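Local coordinates for carboxysome assembly protein CcmN (Synechococcus elongatus, PDB 7D6C) that helps build the beta-carboxysome, its N-terminal part, the region in this chain, binding the RuBisCO-binding protein CcmM and its C-terminal peptide binding shell protein CcmK2, at residues Leu56-Gln70 with Leu75-Arg89. Residues are numbered along the deposited sequence; the frame is centred on the assembly and turned at random.
Sequences LGSVIHARGGAIIIQ and LAAGVLIVGQSIVGR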
loop_
_atom_site.group_PDB
_atom_site.type_symbol
_atom_site.label_atom_id
_atom_site.label_comp_id
_atom_site.label_asym_id
_atom_site.label_seq_id
_atom_site.Cartn_x
_atom_site.Cartn_y
_atom_site.Cartn_z
ATOM N N LEU F 56 -1.531 -5.479 -7.404
ATOM C CA LEU F 56 -1.724 -5.989 -6.049
ATOM C C LEU F 56 -1.719 -4.890 -4.990
ATOM O O LEU F 56 -0.887 -3.979 -5.014
ATOM C CB LEU F 56 -0.604 -6.987 -5.753
ATOM C CG LEU F 56 -0.794 -7.746 -4.463
ATOM C CD1 LEU F 56 -2.204 -8.327 -4.476
ATOM C CD2 LEU F 56 0.272 -8.823 -4.342
ATOM N N GLY F 57 -2.649 -4.991 -4.043
ATOM C CA GLY F 57 -2.620 -4.103 -2.895
ATOM C C GLY F 57 -2.918 -2.641 -3.163
ATOM O O GLY F 57 -2.648 -1.799 -2.299
ATOM N N SER F 58 -3.457 -2.299 -4.333
ATOM C CA SER F 58 -3.756 -0.900 -4.591
ATOM C C SER F 58 -5.074 -0.540 -3.931
ATOM O O SER F 58 -5.873 -1.408 -3.579
ATOM C CB SER F 58 -3.798 -0.614 -6.091
ATOM O OG SER F 58 -2.505 -0.690 -6.675
ATOM N N VAL F 59 -5.272 0.750 -3.699
ATOM C CA VAL F 59 -6.494 1.212 -3.050
ATOM C C VAL F 59 -6.912 2.503 -3.726
ATOM O O VAL F 59 -6.160 3.485 -3.714
ATOM C CB VAL F 59 -6.327 1.438 -1.541
ATOM C CG1 VAL F 59 -7.568 2.155 -0.959
ATOM C CG2 VAL F 59 -6.067 0.109 -0.826
ATOM N N ILE F 60 -8.092 2.498 -4.330
ATOM C CA ILE F 60 -8.650 3.677 -4.972
ATOM C C ILE F 60 -9.834 4.121 -4.135
ATOM O O ILE F 60 -10.813 3.374 -3.995
ATOM C CB ILE F 60 -9.072 3.391 -6.422
ATOM C CG1 ILE F 60 -7.987 2.587 -7.146
ATOM C CG2 ILE F 60 -9.335 4.681 -7.142
ATOM C CD1 ILE F 60 -6.723 3.374 -7.464
ATOM N N HIS F 61 -9.750 5.322 -3.563
ATOM C CA HIS F 61 -10.822 5.828 -2.710
ATOM C C HIS F 61 -11.249 7.211 -3.189
ATOM O O HIS F 61 -10.531 8.195 -2.977
ATOM C CB HIS F 61 -10.392 5.861 -1.250
ATOM C CG HIS F 61 -11.503 6.197 -0.317
ATOM N ND1 HIS F 61 -11.291 6.572 0.991
ATOM C CD2 HIS F 61 -12.842 6.229 -0.506
ATOM C CE1 HIS F 61 -12.453 6.814 1.570
ATOM N NE2 HIS F 61 -13.411 6.614 0.684
ATOM N N ALA F 62 -12.421 7.287 -3.828
ATOM C CA ALA F 62 -12.902 8.536 -4.410
ATOM C C ALA F 62 -13.666 9.319 -3.359
ATOM O O ALA F 62 -14.517 8.758 -2.657
ATOM C CB ALA F 62 -13.779 8.273 -5.627
ATOM N N ARG F 63 -13.336 10.604 -3.222
ATOM C CA ARG F 63 -13.980 11.427 -2.203
ATOM C C ARG F 63 -14.182 12.839 -2.729
ATOM O O ARG F 63 -13.228 13.482 -3.186
ATOM C CB ARG F 63 -13.175 11.457 -0.896
ATOM C CG ARG F 63 -14.063 11.627 0.315
ATOM C CD ARG F 63 -13.290 11.822 1.601
ATOM N NE ARG F 63 -12.193 10.883 1.788
ATOM C CZ ARG F 63 -11.806 10.495 2.995
ATOM N NH1 ARG F 63 -10.802 9.629 3.167
ATOM N NH2 ARG F 63 -12.465 10.961 4.049
ATOM N N GLY F 64 -15.432 13.304 -2.657
ATOM C CA GLY F 64 -15.809 14.603 -3.181
ATOM C C GLY F 64 -15.816 14.701 -4.690
ATOM O O GLY F 64 -15.647 15.800 -5.236
ATOM N N GLY F 65 -15.991 13.599 -5.382
ATOM C CA GLY F 65 -15.936 13.681 -6.814
ATOM C C GLY F 65 -15.586 12.324 -7.404
ATOM O O GLY F 65 -16.015 11.289 -6.894
ATOM N N ALA F 66 -14.812 12.360 -8.482
ATOM C CA ALA F 66 -14.510 11.149 -9.225
ATOM C C ALA F 66 -13.011 10.890 -9.261
ATOM O O ALA F 66 -12.196 11.816 -9.234
ATOM C CB ALA F 66 -15.043 11.229 -10.660
ATOM N N ILE F 67 -12.656 9.617 -9.340
ATOM C CA ILE F 67 -11.330 9.205 -9.775
ATOM C C ILE F 67 -11.507 8.560 -11.136
ATOM O O ILE F 67 -12.387 7.711 -11.309
ATOM C CB ILE F 67 -10.667 8.243 -8.773
ATOM C CG1 ILE F 67 -10.674 8.866 -7.366
ATOM C CG2 ILE F 67 -9.272 7.915 -9.225
ATOM C CD1 ILE F 67 -9.993 8.056 -6.312
ATOM N N ILE F 68 -10.719 8.992 -12.111
ATOM C CA ILE F 68 -10.821 8.475 -13.466
ATOM C C ILE F 68 -9.436 8.011 -13.879
ATOM O O ILE F 68 -8.523 8.831 -14.044
ATOM C CB ILE F 68 -11.366 9.515 -14.457
ATOM C CG1 ILE F 68 -12.820 9.854 -14.135
ATOM C CG2 ILE F 68 -11.245 9.012 -15.884
ATOM C CD1 ILE F 68 -13.172 11.284 -14.415
ATOM N N ILE F 69 -9.275 6.707 -14.038
ATOM C CA ILE F 69 -8.050 6.130 -14.574
ATOM C C ILE F 69 -8.295 5.968 -16.063
ATOM O O ILE F 69 -9.151 5.183 -16.477
ATOM C CB ILE F 69 -7.707 4.789 -13.904
ATOM C CG1 ILE F 69 -7.941 4.875 -12.397
ATOM C CG2 ILE F 69 -6.271 4.345 -14.222
ATOM C CD1 ILE F 69 -7.285 6.081 -11.767
ATOM N N GLN F 70 -7.570 6.728 -16.868
ATOM C CA GLN F 70 -7.847 6.709 -18.296
ATOM C C GLN F 70 -7.139 5.526 -18.957
ATOM O O GLN F 70 -6.388 4.782 -18.317
ATOM C CB GLN F 70 -7.450 8.042 -18.909
ATOM C CG GLN F 70 -8.158 9.182 -18.203
ATOM C CD GLN F 70 -8.531 10.291 -19.134
ATOM O OE1 GLN F 70 -7.649 10.956 -19.696
ATOM N NE2 GLN F 70 -9.844 10.495 -19.333
ATOM N N LEU F 75 -1.003 0.841 -12.907
ATOM C CA LEU F 75 -0.697 1.093 -11.510
ATOM C C LEU F 75 0.064 -0.108 -10.978
ATOM O O LEU F 75 -0.463 -1.226 -10.986
ATOM C CB LEU F 75 -1.980 1.310 -10.705
ATOM C CG LEU F 75 -2.645 2.684 -10.602
ATOM C CD1 LEU F 75 -2.979 3.240 -11.959
ATOM C CD2 LEU F 75 -3.916 2.508 -9.809
ATOM N N ALA F 76 1.299 0.115 -10.523
ATOM C CA ALA F 76 2.036 -0.950 -9.857
ATOM C C ALA F 76 1.365 -1.273 -8.532
ATOM O O ALA F 76 0.395 -0.632 -8.125
ATOM C CB ALA F 76 3.492 -0.554 -9.637
ATOM N N ALA F 77 1.898 -2.277 -7.843
ATOM C CA ALA F 77 1.305 -2.715 -6.587
ATOM C C ALA F 77 1.246 -1.578 -5.568
ATOM O O ALA F 77 2.098 -0.683 -5.548
ATOM C CB ALA F 77 2.104 -3.883 -6.010
ATOM N N GLY F 78 0.212 -1.611 -4.725
ATOM C CA GLY F 78 0.102 -0.684 -3.606
ATOM C C GLY F 78 -0.003 0.797 -3.937
ATOM O O GLY F 78 0.287 1.637 -3.083
ATOM N N VAL F 79 -0.404 1.151 -5.155
ATOM C CA VAL F 79 -0.714 2.543 -5.444
ATOM C C VAL F 79 -1.959 2.960 -4.665
ATOM O O VAL F 79 -2.914 2.180 -4.509
ATOM C CB VAL F 79 -0.891 2.720 -6.959
ATOM C CG1 VAL F 79 -1.328 4.154 -7.310
ATOM C CG2 VAL F 79 0.400 2.373 -7.632
ATOM N N LEU F 80 -1.950 4.192 -4.154
ATOM C CA LEU F 80 -3.034 4.705 -3.324
ATOM C C LEU F 80 -3.544 6.026 -3.889
ATOM O O LEU F 80 -2.787 6.999 -3.991
ATOM C CB LEU F 80 -2.559 4.890 -1.890
ATOM C CG LEU F 80 -3.571 5.663 -1.081
ATOM C CD1 LEU F 80 -4.697 4.726 -0.751
ATOM C CD2 LEU F 80 -2.918 6.205 0.161
ATOM N N ILE F 81 -4.825 6.074 -4.241
ATOM C CA ILE F 81 -5.422 7.276 -4.822
ATOM C C ILE F 81 -6.643 7.669 -3.991
ATOM O O ILE F 81 -7.670 6.975 -4.014
ATOM C CB ILE F 81 -5.797 7.087 -6.300
ATOM C CG1 ILE F 81 -4.543 6.786 -7.130
ATOM C CG2 ILE F 81 -6.380 8.334 -6.822
ATOM C CD1 ILE F 81 -4.820 6.430 -8.588
ATOM N N VAL F 82 -6.526 8.774 -3.258
ATOM C CA VAL F 82 -7.579 9.294 -2.395
ATOM C C VAL F 82 -7.959 10.673 -2.893
ATOM O O VAL F 82 -7.073 11.470 -3.229
ATOM C CB VAL F 82 -7.129 9.390 -0.927
ATOM C CG1 VAL F 82 -8.216 10.069 -0.099
ATOM C CG2 VAL F 82 -6.797 8.029 -0.384
ATOM N N GLY F 83 -9.267 10.966 -2.921
ATOM C CA GLY F 83 -9.730 12.312 -3.238
ATOM C C GLY F 83 -10.386 12.365 -4.591
ATOM O O GLY F 83 -11.270 11.536 -4.826
ATOM N N GLN F 84 -10.005 13.291 -5.491
ATOM C CA GLN F 84 -10.441 13.167 -6.880
ATOM C C GLN F 84 -9.211 13.294 -7.762
ATOM O O GLN F 84 -8.400 14.207 -7.576
ATOM C CB GLN F 84 -11.487 14.207 -7.367
ATOM C CG GLN F 84 -12.651 14.434 -6.446
ATOM C CD GLN F 84 -12.574 15.824 -5.851
ATOM O OE1 GLN F 84 -12.307 16.777 -6.602
ATOM N NE2 GLN F 84 -12.500 15.908 -4.510
ATOM N N SER F 85 -9.096 12.406 -8.745
ATOM C CA SER F 85 -7.879 12.284 -9.528
ATOM C C SER F 85 -8.244 11.826 -10.935
ATOM O O SER F 85 -9.191 11.050 -11.120
ATOM C CB SER F 85 -6.917 11.291 -8.854
ATOM O OG SER F 85 -5.774 11.001 -9.643
ATOM N N ILE F 86 -7.515 12.327 -11.925
ATOM C CA ILE F 86 -7.607 11.834 -13.286
ATOM C C ILE F 86 -6.212 11.415 -13.680
ATOM O O ILE F 86 -5.299 12.248 -13.715
ATOM C CB ILE F 86 -8.142 12.898 -14.252
ATOM C CG1 ILE F 86 -9.461 13.464 -13.744
ATOM C CG2 ILE F 86 -8.302 12.311 -15.644
ATOM C CD1 ILE F 86 -10.100 14.368 -14.719
ATOM N N VAL F 87 -6.025 10.131 -13.949
ATOM C CA VAL F 87 -4.719 9.624 -14.342
ATOM C C VAL F 87 -4.712 9.533 -15.859
ATOM O O VAL F 87 -5.518 8.801 -16.450
ATOM C CB VAL F 87 -4.408 8.273 -13.679
ATOM C CG1 VAL F 87 -2.969 7.869 -13.975
ATOM C CG2 VAL F 87 -4.628 8.376 -12.188
ATOM N N GLY F 88 -3.813 10.302 -16.480
ATOM C CA GLY F 88 -3.720 10.427 -17.918
ATOM C C GLY F 88 -3.700 9.140 -18.719
ATOM O O GLY F 88 -3.464 8.044 -18.194
ATOM N N ARG F 89 -3.972 9.281 -20.014
ATOM C CA ARG F 89 -3.833 8.182 -20.962
ATOM C C ARG F 89 -2.387 7.665 -20.940
ATOM O O ARG F 89 -1.440 8.453 -20.971
ATOM C CB ARG F 89 -4.250 8.714 -22.340
ATOM C CG ARG F 89 -4.564 7.732 -23.465
ATOM C CD ARG F 89 -4.924 8.537 -24.757
ATOM N NE ARG F 89 -4.500 7.920 -26.027
ATOM C CZ ARG F 89 -4.975 8.244 -27.246
ATOM N NH1 ARG F 89 -4.512 7.620 -28.328
ATOM N NH2 ARG F 89 -5.895 9.197 -27.408
#
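Strands 59-63 and 80-82 pair in parallel, their axes 4.8 Å apart at 7°, through alternating backbone bonds such as H61 N to I81 O (2.7 Å). Past the corners at 64-65 and 83-84, strands 66-69 and 85-87 pair likewise at 4°, with I68 N donating to S85 O.

At the corner, Q84 NE2 donates to R63 O at 2.9 Å, in the carbonyl plane and on a lone pair, with R63 O nearly in the amide plane; the chain bends at chi2 (111°), and CG packs on G65 CA. An alanine at Q84 is likely to leave R63 O without this amide donor and uncover G65.

Apolar contacts converge on I81. I60 CD1 lies alongside I81 CD1, I69 CD1 meets I81 CD1 tip to tip at 4.0 Å, and I67 CD1 crosses to I81 CG2. I60 CD1 also reaches L75 CD2 (3.8 Å), while I69 CD1 packs beside V87 CG2 (3.5 Å).

These are successive coils of a left-handed parallel beta-helix, the fold of the related CcmM N-terminal domain. Strands 37-40 and 98-100 flank the 59-63/80-82 pair, strand 45-48 borders 66-69, and another protein's chain packs against L80 and V82.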